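Local coordinates for Di-haem cytochrome c peroxidase family protein (Burkholderia thailandensis E264, PDB 6NX0), which probably acts as a cytochrome c peroxidase, using two covalently bound c-type haems to pass electrons in peroxide chemistry, at residues Phe132-Ser137 against Arg157-Ser162; Pro152-Arg157 against Asp208-Asn213; Gly143-Gln148 against Asn384-Thr389. All coordinates share one frame; numbering follows the deposited sequence.

Contact 1 of 3, residues Phe132-Ser137 against Arg157-Ser162. With HEC (heme c), chain B.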
loop_
_atom_site.group_PDB
_atom_site.type_symbol
_atom_site.label_atom_id
_atom_site.label_comp_id
_atom_site.label_asym_id
_atom_site.label_seq_id
_atom_site.Cartn_x
_atom_site.Cartn_y
_atom_site.Cartn_z
ATOM N N PHE A 132 -7.025 3.208 -8.974
ATOM C CA PHE A 132 -7.486 2.122 -8.106
ATOM C C PHE A 132 -7.146 2.411 -6.648
ATOM O O PHE A 132 -6.943 1.505 -5.845
ATOM C CB PHE A 132 -6.940 0.771 -8.587
ATOM C CG PHE A 132 -7.493 0.368 -9.917
ATOM C CD1 PHE A 132 -6.907 0.796 -11.102
ATOM C CD2 PHE A 132 -8.649 -0.388 -9.985
ATOM C CE1 PHE A 132 -7.449 0.450 -12.346
ATOM C CE2 PHE A 132 -9.186 -0.753 -11.206
ATOM C CZ PHE A 132 -8.591 -0.317 -12.399
ATOM N N ALA A 133 -7.158 3.686 -6.285
ATOM C CA ALA A 133 -7.112 4.177 -4.924
ATOM C C ALA A 133 -8.483 4.720 -4.546
ATOM O O ALA A 133 -9.320 4.959 -5.421
ATOM C CB ALA A 133 -6.061 5.288 -4.802
ATOM N N PRO A 134 -8.763 4.936 -3.267
ATOM C CA PRO A 134 -10.140 5.281 -2.905
ATOM C C PRO A 134 -10.518 6.706 -3.269
ATOM O O PRO A 134 -9.757 7.660 -3.071
ATOM C CB PRO A 134 -10.183 5.058 -1.385
ATOM C CG PRO A 134 -8.787 5.124 -0.947
ATOM C CD PRO A 134 -7.965 4.580 -2.071
ATOM N N THR A 135 -11.731 6.833 -3.795
ATOM C CA THR A 135 -12.455 8.090 -3.805
ATOM C C THR A 135 -13.399 8.023 -2.606
ATOM O O THR A 135 -14.320 7.198 -2.576
ATOM C CB THR A 135 -13.180 8.296 -5.133
ATOM O OG1 THR A 135 -12.200 8.430 -6.171
ATOM C CG2 THR A 135 -14.038 9.520 -5.080
ATOM N N LEU A 136 -13.092 8.806 -1.582
ATOM C CA LEU A 136 -13.767 8.707 -0.293
ATOM C C LEU A 136 -15.188 9.259 -0.344
ATOM O O LEU A 136 -15.474 10.246 -1.033
ATOM C CB LEU A 136 -12.965 9.460 0.760
ATOM C CG LEU A 136 -11.554 8.929 1.037
ATOM C CD1 LEU A 136 -10.846 9.864 2.005
ATOM C CD2 LEU A 136 -11.577 7.494 1.587
ATOM N N SER A 137 -16.078 8.603 0.394
ATOM C CA SER A 137 -17.449 9.043 0.524
ATOM C C SER A 137 -17.504 10.356 1.299
ATOM O O SER A 137 -16.554 10.733 1.980
ATOM C CB SER A 137 -18.264 7.987 1.262
ATOM O OG SER A 137 -17.843 7.958 2.617
ATOM N N ARG A 157 -10.171 0.098 8.837
ATOM C CA ARG A 157 -9.264 0.385 9.949
ATOM C C ARG A 157 -8.020 1.142 9.495
ATOM O O ARG A 157 -7.330 1.736 10.341
ATOM C CB ARG A 157 -8.849 -0.912 10.643
ATOM C CG ARG A 157 -10.014 -1.577 11.399
ATOM C CD ARG A 157 -9.657 -2.957 11.982
ATOM N NE ARG A 157 -8.872 -3.808 11.083
ATOM C CZ ARG A 157 -9.367 -4.702 10.226
ATOM N NH1 ARG A 157 -8.544 -5.432 9.478
ATOM N NH2 ARG A 157 -10.675 -4.866 10.100
ATOM N N ARG A 158 -7.743 1.140 8.190
ATOM C CA ARG A 158 -6.614 1.809 7.582
ATOM C C ARG A 158 -7.077 2.469 6.296
ATOM O O ARG A 158 -8.162 2.192 5.789
ATOM C CB ARG A 158 -5.463 0.839 7.268
ATOM C CG ARG A 158 -4.822 0.217 8.499
ATOM C CD ARG A 158 -3.583 -0.639 8.166
ATOM N NE ARG A 158 -2.971 -1.176 9.373
ATOM C CZ ARG A 158 -2.601 -2.442 9.522
ATOM N NH1 ARG A 158 -2.719 -3.308 8.510
ATOM N NH2 ARG A 158 -2.088 -2.830 10.688
ATOM N N ASN A 159 -6.212 3.320 5.754
ATOM C CA ASN A 159 -6.419 3.873 4.426
ATOM C C ASN A 159 -6.152 2.803 3.381
ATOM O O ASN A 159 -5.389 1.854 3.612
ATOM C CB ASN A 159 -5.489 5.070 4.204
ATOM C CG ASN A 159 -5.892 5.921 3.020
ATOM O OD1 ASN A 159 -7.040 5.908 2.571
ATOM N ND2 ASN A 159 -4.942 6.715 2.529
ATOM N N ALA A 160 -6.797 2.940 2.226
ATOM C CA ALA A 160 -6.555 1.989 1.147
ATOM C C ALA A 160 -5.560 2.547 0.145
ATOM O O ALA A 160 -5.634 3.741 -0.205
ATOM C CB ALA A 160 -7.844 1.656 0.402
ATOM N N PRO A 161 -4.659 1.696 -0.340
ATOM C CA PRO A 161 -3.705 2.115 -1.369
ATOM C C PRO A 161 -4.262 1.966 -2.777
ATOM O O PRO A 161 -5.244 1.268 -3.032
ATOM C CB PRO A 161 -2.549 1.140 -1.153
ATOM C CG PRO A 161 -3.262 -0.135 -0.820
ATOM C CD PRO A 161 -4.407 0.306 0.090
ATOM N N SER A 162 -3.575 2.627 -3.700
ATOM C CA SER A 162 -3.679 2.279 -5.104
ATOM C C SER A 162 -3.292 0.820 -5.337
ATOM O O SER A 162 -2.319 0.314 -4.772
ATOM C CB SER A 162 -2.758 3.198 -5.908
ATOM O OG SER A 162 -2.561 2.752 -7.244
HETATM FE FE HEC B . -8.956 -3.357 -0.831
HETATM C CHA HEC B . -5.786 -3.192 0.560
HETATM C CHB HEC B . -7.824 -5.607 -3.108
HETATM C CHC HEC B . -12.188 -4.262 -1.576
HETATM C CHD HEC B . -10.159 -1.206 1.575
HETATM N NA HEC B . -7.136 -4.154 -1.251
HETATM C C1A HEC B . -5.963 -3.986 -0.544
HETATM C C2A HEC B . -4.926 -4.739 -1.193
HETATM C C3A HEC B . -5.472 -5.317 -2.272
HETATM C C4A HEC B . -6.886 -5.042 -2.275
HETATM C CMA HEC B . -4.797 -6.295 -3.227
HETATM C CAA HEC B . -3.468 -4.840 -0.708
HETATM C CBA HEC B . -2.601 -3.824 -1.430
HETATM C CGA HEC B . -1.194 -3.753 -0.898
HETATM O O1A HEC B . -0.383 -3.053 -1.572
HETATM O O2A HEC B . -0.933 -4.257 0.238
HETATM N NB HEC B . -9.855 -4.688 -2.070
HETATM C C1B HEC B . -9.182 -5.551 -2.924
HETATM C C2B HEC B . -10.164 -6.334 -3.626
HETATM C C3B HEC B . -11.373 -6.044 -3.134
HETATM C C4B HEC B . -11.197 -4.977 -2.178
HETATM C CMB HEC B . -9.819 -7.377 -4.693
HETATM C CAB HEC B . -12.750 -6.589 -3.564
HETATM C CBB HEC B . -12.855 -8.087 -3.182
HETATM N NC HEC B . -10.799 -2.820 -0.152
HETATM C C1C HEC B . -12.012 -3.288 -0.642
HETATM C C2C HEC B . -13.040 -2.419 -0.116
HETATM C C3C HEC B . -12.502 -1.540 0.734
HETATM C C4C HEC B . -11.077 -1.802 0.750
HETATM C CMC HEC B . -14.505 -2.450 -0.581
HETATM C CAC HEC B . -13.141 -0.240 1.252
HETATM C CBC HEC B . -14.272 -0.521 2.250
HETATM N ND HEC B . -8.116 -2.352 0.720
HETATM C C1D HEC B . -8.815 -1.484 1.582
HETATM C C2D HEC B . -7.903 -1.039 2.604
HETATM C C3D HEC B . -6.596 -1.694 2.336
HETATM C C4D HEC B . -6.788 -2.488 1.153
HETATM C CMD HEC B . -8.263 -0.175 3.797
HETATM C CAD HEC B . -5.309 -1.577 3.173
HETATM C CBD HEC B . -5.541 -2.375 4.435
HETATM C CGD HEC B . -4.262 -2.690 5.191
HETATM O O1D HEC B . -3.179 -2.261 4.738
HETATM O O2D HEC B . -4.404 -3.306 6.285
HETATM O O HOH W 1 -9.053 -4.862 0.756
#
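Pro134 turns the CG-CD edge of its ring to Ala160. Its CD lies 3.8 Å from Ala160 CB, and the same CD sits 3.1 Å from Ala160 O. The ring thus meets both the methyl group and the carbonyl of one residue. Asn159 approaches the same proline at CG with its amide oxygen. Its CG stands anti to the backbone N (chi1 -165°), which swings the amide towards the other segment. Further along, the methyl of Ala133 faces the CB of Ser162 at 4.1 Å. The OG of Ser162 is used by the backbone of Ala131 and Leu164. The backbones also meet closely. Ser162 CA points its hydrogen at Phe132 O, a CA-H...O contact of 3.4 Å. Phe132 O also accepts a hydrogen bond from ND1 of His126, the axial ligand of this haem, so the contact borders the second shell of the iron.

Segment 157-162 turns its other groups to the haem. Ala160 CB rests 3.5 Å from C2D of the haem, and Pro161 CD packs near C3D. Arg158 runs extended from CG to NE and gives NH1 to propionate O2D of the haem at 2.8 Å. The propionate oxygen lies at the guanidinium edge, near its plane. Asp345 and Asp192 form further salt bridges with this arginine. Ala160 and Pro161 lie on the side opposite the iron-bound water, where His126 ligates. Segment 157-162 thus forms part of the wall of the first c-type haem pocket, and segment 132-137 backs it from behind.

Contact 2 of 3, residues Pro152-Arg157 against Asp208-Asn213. With HEC (heme c), chain B.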
loop_
_atom_site.group_PDB
_atom_site.type_symbol
_atom_site.label_atom_id
_atom_site.label_comp_id
_atom_site.label_asym_id
_atom_site.label_seq_id
_atom_site.Cartn_x
_atom_site.Cartn_y
_atom_site.Cartn_z
ATOM N N PRO A 152 -23.523 2.780 6.702
ATOM C CA PRO A 152 -23.215 4.036 7.387
ATOM C C PRO A 152 -22.524 3.755 8.712
ATOM O O PRO A 152 -22.854 2.802 9.420
ATOM C CB PRO A 152 -24.592 4.683 7.589
ATOM C CG PRO A 152 -25.494 3.992 6.623
ATOM C CD PRO A 152 -24.966 2.608 6.485
ATOM N N GLY A 153 -21.547 4.591 9.043
ATOM C CA GLY A 153 -20.902 4.469 10.325
ATOM C C GLY A 153 -19.863 3.379 10.431
ATOM O O GLY A 153 -19.303 3.180 11.514
ATOM N N HIS A 154 -19.589 2.655 9.356
ATOM C CA HIS A 154 -18.543 1.647 9.351
ATOM C C HIS A 154 -17.450 2.095 8.398
ATOM O O HIS A 154 -17.735 2.495 7.266
ATOM C CB HIS A 154 -19.101 0.287 8.950
ATOM C CG HIS A 154 -19.998 -0.287 9.994
ATOM N ND1 HIS A 154 -19.555 -1.179 10.942
ATOM C CD2 HIS A 154 -21.290 -0.014 10.300
ATOM C CE1 HIS A 154 -20.554 -1.471 11.763
ATOM N NE2 HIS A 154 -21.616 -0.786 11.388
ATOM N N PHE A 155 -16.208 2.048 8.867
ATOM C CA PHE A 155 -15.054 2.460 8.070
ATOM C C PHE A 155 -13.933 1.439 8.193
ATOM O O PHE A 155 -13.826 0.718 9.189
ATOM C CB PHE A 155 -14.530 3.840 8.518
ATOM C CG PHE A 155 -15.569 4.925 8.458
ATOM C CD1 PHE A 155 -16.402 5.155 9.531
ATOM C CD2 PHE A 155 -15.716 5.708 7.328
ATOM C CE1 PHE A 155 -17.361 6.140 9.477
ATOM C CE2 PHE A 155 -16.674 6.697 7.268
ATOM C CZ PHE A 155 -17.515 6.898 8.346
ATOM N N SER A 156 -13.116 1.381 7.147
ATOM C CA SER A 156 -11.871 0.628 7.176
ATOM C C SER A 156 -11.032 1.024 8.386
ATOM O O SER A 156 -11.116 2.147 8.880
ATOM C CB SER A 156 -11.079 0.895 5.883
ATOM O OG SER A 156 -11.759 0.370 4.754
ATOM N N ARG A 157 -10.171 0.098 8.837
ATOM C CA ARG A 157 -9.264 0.385 9.949
ATOM C C ARG A 157 -8.020 1.142 9.495
ATOM O O ARG A 157 -7.330 1.736 10.341
ATOM C CB ARG A 157 -8.849 -0.912 10.643
ATOM C CG ARG A 157 -10.014 -1.577 11.399
ATOM C CD ARG A 157 -9.657 -2.957 11.982
ATOM N NE ARG A 157 -8.872 -3.808 11.083
ATOM C CZ ARG A 157 -9.367 -4.702 10.226
ATOM N NH1 ARG A 157 -8.544 -5.432 9.478
ATOM N NH2 ARG A 157 -10.675 -4.866 10.100
ATOM N N ASP A 208 -14.855 -8.666 6.263
ATOM C CA ASP A 208 -14.698 -7.661 7.311
ATOM C C ASP A 208 -16.022 -6.937 7.508
ATOM O O ASP A 208 -16.543 -6.348 6.554
ATOM C CB ASP A 208 -13.587 -6.710 6.879
ATOM C CG ASP A 208 -13.176 -5.697 7.933
ATOM O OD1 ASP A 208 -13.941 -5.385 8.862
ATOM O OD2 ASP A 208 -12.038 -5.179 7.770
ATOM N N PRO A 209 -16.591 -6.927 8.710
ATOM C CA PRO A 209 -17.856 -6.203 8.889
ATOM C C PRO A 209 -17.732 -4.705 8.659
ATOM O O PRO A 209 -18.761 -4.054 8.438
ATOM C CB PRO A 209 -18.265 -6.505 10.341
ATOM C CG PRO A 209 -17.111 -7.169 10.953
ATOM C CD PRO A 209 -16.219 -7.709 9.897
ATOM N N ASP A 210 -16.527 -4.143 8.730
ATOM C CA ASP A 210 -16.310 -2.717 8.496
ATOM C C ASP A 210 -16.052 -2.415 7.027
ATOM O O ASP A 210 -15.972 -1.240 6.654
ATOM C CB ASP A 210 -15.137 -2.213 9.344
ATOM C CG ASP A 210 -15.456 -2.190 10.850
ATOM O OD1 ASP A 210 -16.629 -1.979 11.199
ATOM O OD2 ASP A 210 -14.526 -2.399 11.652
ATOM N N GLU A 211 -15.954 -3.447 6.183
ATOM C CA GLU A 211 -15.765 -3.266 4.749
ATOM C C GLU A 211 -16.942 -3.881 3.991
ATOM O O GLU A 211 -18.044 -3.343 4.071
ATOM C CB GLU A 211 -14.403 -3.822 4.317
ATOM C CG GLU A 211 -13.274 -3.057 5.085
ATOM C CD GLU A 211 -11.870 -3.273 4.536
ATOM O OE1 GLU A 211 -11.613 -4.304 3.916
ATOM O OE2 GLU A 211 -10.991 -2.407 4.730
ATOM N N MET A 212 -16.771 -4.996 3.267
ATOM C CA MET A 212 -17.883 -5.501 2.468
ATOM C C MET A 212 -18.895 -6.303 3.277
ATOM O O MET A 212 -20.023 -6.460 2.817
ATOM C CB MET A 212 -17.353 -6.338 1.311
ATOM C CG MET A 212 -16.322 -5.574 0.474
ATOM S SD MET A 212 -15.578 -6.449 -0.898
ATOM C CE MET A 212 -16.870 -6.322 -2.143
ATOM N N ASN A 213 -18.519 -6.819 4.453
ATOM C CA ASN A 213 -19.476 -7.330 5.448
ATOM C C ASN A 213 -20.284 -8.543 4.980
ATOM O O ASN A 213 -21.434 -8.745 5.391
ATOM C CB ASN A 213 -20.422 -6.210 5.868
ATOM C CG ASN A 213 -21.302 -6.587 7.017
ATOM O OD1 ASN A 213 -20.877 -7.232 7.969
ATOM N ND2 ASN A 213 -22.558 -6.160 6.934
HETATM FE FE HEC B . -8.956 -3.357 -0.831
HETATM C CHA HEC B . -5.786 -3.192 0.560
HETATM C CHB HEC B . -7.824 -5.607 -3.108
HETATM C CHC HEC B . -12.188 -4.262 -1.576
HETATM C CHD HEC B . -10.159 -1.206 1.575
HETATM N NA HEC B . -7.136 -4.154 -1.251
HETATM C C1A HEC B . -5.963 -3.986 -0.544
HETATM C C2A HEC B . -4.926 -4.739 -1.193
HETATM C C3A HEC B . -5.472 -5.317 -2.272
HETATM C C4A HEC B . -6.886 -5.042 -2.275
HETATM C CMA HEC B . -4.797 -6.295 -3.227
HETATM C CAA HEC B . -3.468 -4.840 -0.708
HETATM C CBA HEC B . -2.601 -3.824 -1.430
HETATM C CGA HEC B . -1.194 -3.753 -0.898
HETATM O O1A HEC B . -0.383 -3.053 -1.572
HETATM O O2A HEC B . -0.933 -4.257 0.238
HETATM N NB HEC B . -9.855 -4.688 -2.070
HETATM C C1B HEC B . -9.182 -5.551 -2.924
HETATM C C2B HEC B . -10.164 -6.334 -3.626
HETATM C C3B HEC B . -11.373 -6.044 -3.134
HETATM C C4B HEC B . -11.197 -4.977 -2.178
HETATM C CMB HEC B . -9.819 -7.377 -4.693
HETATM C CAB HEC B . -12.750 -6.589 -3.564
HETATM C CBB HEC B . -12.855 -8.087 -3.182
HETATM N NC HEC B . -10.799 -2.820 -0.152
HETATM C C1C HEC B . -12.012 -3.288 -0.642
HETATM C C2C HEC B . -13.040 -2.419 -0.116
HETATM C C3C HEC B . -12.502 -1.540 0.734
HETATM C C4C HEC B . -11.077 -1.802 0.750
HETATM C CMC HEC B . -14.505 -2.450 -0.581
HETATM C CAC HEC B . -13.141 -0.240 1.252
HETATM C CBC HEC B . -14.272 -0.521 2.250
HETATM N ND HEC B . -8.116 -2.352 0.720
HETATM C C1D HEC B . -8.815 -1.484 1.582
HETATM C C2D HEC B . -7.903 -1.039 2.604
HETATM C C3D HEC B . -6.596 -1.694 2.336
HETATM C C4D HEC B . -6.788 -2.488 1.153
HETATM C CMD HEC B . -8.263 -0.175 3.797
HETATM C CAD HEC B . -5.309 -1.577 3.173
HETATM C CBD HEC B . -5.541 -2.375 4.435
HETATM C CGD HEC B . -4.262 -2.690 5.191
HETATM O O1D HEC B . -3.179 -2.261 4.738
HETATM O O2D HEC B . -4.404 -3.306 6.285
HETATM O O HOH W 2 -10.069 -2.558 7.472
HETATM O O HOH W 1 -9.053 -4.862 0.756
#
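In both His154 and Asp210 chi1 is -69°, so each CG points away from its own C=O, and ring and carboxylate meet. The two side chains cross at about a right angle. His154 ND1 donates to Asp210 OD1 at 3.0 Å in a nearly straight bond. The acceptor lies in the ring plane and is met nearly along its C-O axis. The CB of Asp210 also rests against Phe155 O at 3.2 Å.

Arg157 bends at chi3 (-42°), which turns its guanidinium back to Asp208. NH2 of Arg157 reaches Asp208 OD2 at 2.7 Å. This is a salt bridge, but its hydrogen-bond angle is poor and the bond is weak. The arginine also packs on Arg194, a haem-binding residue.

Asp208 opens a type I beta turn that ends at Glu211. The turn follows helix 203-207. Asp208 OD1 accepts from the backbone N of Asp210 at 2.9 Å, which makes an Asx turn. One carboxylate therefore both braces its own loop and pairs with the arginine. Ser156, Glu211 and Met212 belong to the pocket of the first haem, and the Glu211 carboxylate lies on the side of the iron that carries the water.

Glu211 extends beyond CG towards the haem. Its OE2 accepts from Ser156 OG at 2.9 Å, on the anti side of the carboxylate and well out of its plane. Glu211 OE2 also lies 3.5 Å from the haem meso carbon CHD. Water 2 donates to Glu211 OE2 and to Asp208 OD2, and accepts from Arg157 N. It lies over one face of the Arg157 guanidinium. The nearby arginine and water probably favour a charged carboxylate at Asp208. Met212 follows with its SD 3.9 Å from CAB of the haem.

Contact 3 of 3, residues Gly143-Gln148 against Asn384-Thr389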
loop_
_atom_site.group_PDB
_atom_site.type_symbol
_atom_site.label_atom_id
_atom_site.label_comp_id
_atom_site.label_asym_id
_atom_site.label_seq_id
_atom_site.Cartn_x
_atom_site.Cartn_y
_atom_site.Cartn_z
ATOM N N GLY A 143 -15.046 12.727 8.311
ATOM C CA GLY A 143 -14.697 12.045 9.530
ATOM C C GLY A 143 -13.302 11.447 9.466
ATOM O O GLY A 143 -12.303 12.152 9.565
ATOM N N PRO A 144 -13.212 10.127 9.287
ATOM C CA PRO A 144 -11.926 9.450 9.501
ATOM C C PRO A 144 -10.923 9.552 8.366
ATOM O O PRO A 144 -9.743 9.236 8.586
ATOM C CB PRO A 144 -12.336 7.989 9.712
ATOM C CG PRO A 144 -13.626 7.858 9.085
ATOM C CD PRO A 144 -14.325 9.173 9.216
ATOM N N ARG A 145 -11.341 9.945 7.162
ATOM C CA ARG A 145 -10.440 10.073 6.017
ATOM C C ARG A 145 -9.814 8.738 5.616
ATOM O O ARG A 145 -8.697 8.678 5.102
ATOM C CB ARG A 145 -9.360 11.123 6.293
ATOM C CG ARG A 145 -9.969 12.448 6.758
ATOM C CD ARG A 145 -8.926 13.561 6.882
ATOM N NE ARG A 145 -7.843 13.268 7.830
ATOM C CZ ARG A 145 -7.914 13.478 9.146
ATOM N NH1 ARG A 145 -9.015 13.969 9.698
ATOM N NH2 ARG A 145 -6.875 13.207 9.921
ATOM N N VAL A 146 -10.551 7.659 5.852
ATOM C CA VAL A 146 -10.262 6.344 5.294
ATOM C C VAL A 146 -11.574 5.812 4.737
ATOM O O VAL A 146 -12.639 6.361 5.050
ATOM C CB VAL A 146 -9.658 5.386 6.344
ATOM C CG1 VAL A 146 -8.408 5.964 6.934
ATOM C CG2 VAL A 146 -10.661 5.068 7.436
ATOM N N PRO A 147 -11.541 4.768 3.910
ATOM C CA PRO A 147 -12.764 4.350 3.206
ATOM C C PRO A 147 -13.896 3.986 4.144
ATOM O O PRO A 147 -13.706 3.292 5.149
ATOM C CB PRO A 147 -12.312 3.137 2.396
ATOM C CG PRO A 147 -10.848 3.405 2.128
ATOM C CD PRO A 147 -10.344 4.082 3.381
ATOM N N GLN A 148 -15.094 4.409 3.758
ATOM C CA GLN A 148 -16.324 3.899 4.359
ATOM C C GLN A 148 -16.659 2.519 3.804
ATOM O O GLN A 148 -16.508 2.251 2.607
ATOM C CB GLN A 148 -17.484 4.858 4.090
ATOM C CG GLN A 148 -18.792 4.481 4.783
ATOM C CD GLN A 148 -19.930 5.415 4.434
ATOM O OE1 GLN A 148 -19.718 6.543 3.978
ATOM N NE2 GLN A 148 -21.149 4.945 4.640
ATOM N N ASN A 384 -3.073 5.498 8.141
ATOM C CA ASN A 384 -4.209 5.934 8.936
ATOM C C ASN A 384 -4.913 7.143 8.343
ATOM O O ASN A 384 -5.813 7.694 8.991
ATOM C CB ASN A 384 -3.770 6.240 10.356
ATOM C CG ASN A 384 -2.750 7.361 10.421
ATOM O OD1 ASN A 384 -2.326 7.878 9.404
ATOM N ND2 ASN A 384 -2.356 7.734 11.635
ATOM N N GLY A 385 -4.535 7.567 7.135
ATOM C CA GLY A 385 -5.209 8.690 6.498
ATOM C C GLY A 385 -4.999 10.022 7.186
ATOM O O GLY A 385 -5.779 10.953 6.968
ATOM N N VAL A 386 -3.973 10.146 8.035
ATOM C CA VAL A 386 -3.903 11.299 8.933
ATOM C C VAL A 386 -3.677 12.612 8.189
ATOM O O VAL A 386 -4.162 13.657 8.641
ATOM C CB VAL A 386 -2.828 11.089 10.023
ATOM C CG1 VAL A 386 -1.388 11.103 9.483
ATOM C CG2 VAL A 386 -2.979 12.151 11.114
ATOM N N PHE A 387 -2.973 12.596 7.061
ATOM C CA PHE A 387 -2.682 13.821 6.319
ATOM C C PHE A 387 -3.620 13.949 5.130
ATOM O O PHE A 387 -3.908 12.959 4.458
ATOM C CB PHE A 387 -1.242 13.832 5.812
ATOM C CG PHE A 387 -0.218 13.814 6.897
ATOM C CD1 PHE A 387 -0.295 14.703 7.965
ATOM C CD2 PHE A 387 0.810 12.903 6.870
ATOM C CE1 PHE A 387 0.659 14.676 8.976
ATOM C CE2 PHE A 387 1.760 12.888 7.881
ATOM C CZ PHE A 387 1.674 13.769 8.918
ATOM N N ASP A 388 -4.091 15.175 4.863
ATOM C CA ASP A 388 -4.972 15.396 3.719
ATOM C C ASP A 388 -4.305 16.163 2.587
ATOM O O ASP A 388 -4.949 16.387 1.558
ATOM C CB ASP A 388 -6.289 16.089 4.133
ATOM C CG ASP A 388 -6.116 17.509 4.624
ATOM O OD1 ASP A 388 -4.995 18.023 4.693
ATOM O OD2 ASP A 388 -7.155 18.138 4.954
ATOM N N THR A 389 -3.011 16.480 2.695
ATOM C CA THR A 389 -2.274 17.034 1.572
ATOM C C THR A 389 -0.937 16.337 1.440
ATOM O O THR A 389 -0.317 15.970 2.439
ATOM C CB THR A 389 -1.995 18.532 1.697
ATOM O OG1 THR A 389 -1.051 18.749 2.743
ATOM C CG2 THR A 389 -3.283 19.325 1.986
#
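Arg145 grips the backbone of Gly385 and Val386 with two hydrogen bonds from one guanidinium. The contact ties a loop of the first cytochrome c region to a loop of the second, so it joins the two halves of a dihaem peroxidase fold. In segment 384-389 the chain forms an Asx turn and then a classic beta bulge, in which Val386 and Phe387 both face Phe381.

The polar contacts come first. Arg145 NE donates to Gly385 O at 3.2 Å, and NH2 donates to Val386 O at 3.0 Å. The two carbonyls belong to successive residues. Gly385 O is met at a wide C=O...donor angle of 154°, whereas Val386 O is met at 112°. Both oxygens are tilted from the guanidinium plane. A bend at chi3 (-60°) turns the edge of the guanidinium to Gly385 O, with Val386 O further out of its plane. Asn384 shapes the turn from within. Its OD1 accepts from Val386 N at 3.1 Å, with the donor above the carbonyl plane. Its ND2 is bonded to Pro330 O. Asn332 ND2 adds a bridge, as it donates to both Pro144 O and Asn384 O. Arg145 O itself accepts from Ser380 OG.

The van der Waals contacts are few. Val146 CG1 rests 3.7 Å from Asn384 O, and the same methyl lies near Gly385 N. CB of Arg145 also lies 3.6 Å from Gly385 O. Gly385 has a positive phi and, having no side chain, lets the Arg145 backbone come close, with 5.4 Å between the CA atoms of Arg145 and Gly385. Within segment 384-389, Val386 CG1 sits 3.7 Å above the centre of the Phe387 ring.

In the fold
Contacts 1 and 3 are buried, and contact 2 is only partly so. Contacts 1 and 2 both touch the first haem and share Arg157, since 152-157 and 157-162 are consecutive parts of one loop. Segment 143-148 precedes them in that loop, and its Pro147 and Gln148 also belong to a haem pocket. The chemistry changes with place. Contact 1 is mostly apolar and backbone packing. Contact 2, nearer the surface, relies on carboxylates, a histidine, an arginine and water. Contact 3 uses an arginine on backbone carbonyls to link distant parts of the chain. It also touches the other two: Ser137 of contact 1 bonds Gln148, and Ser156 N of contact 2 meets Pro147 O.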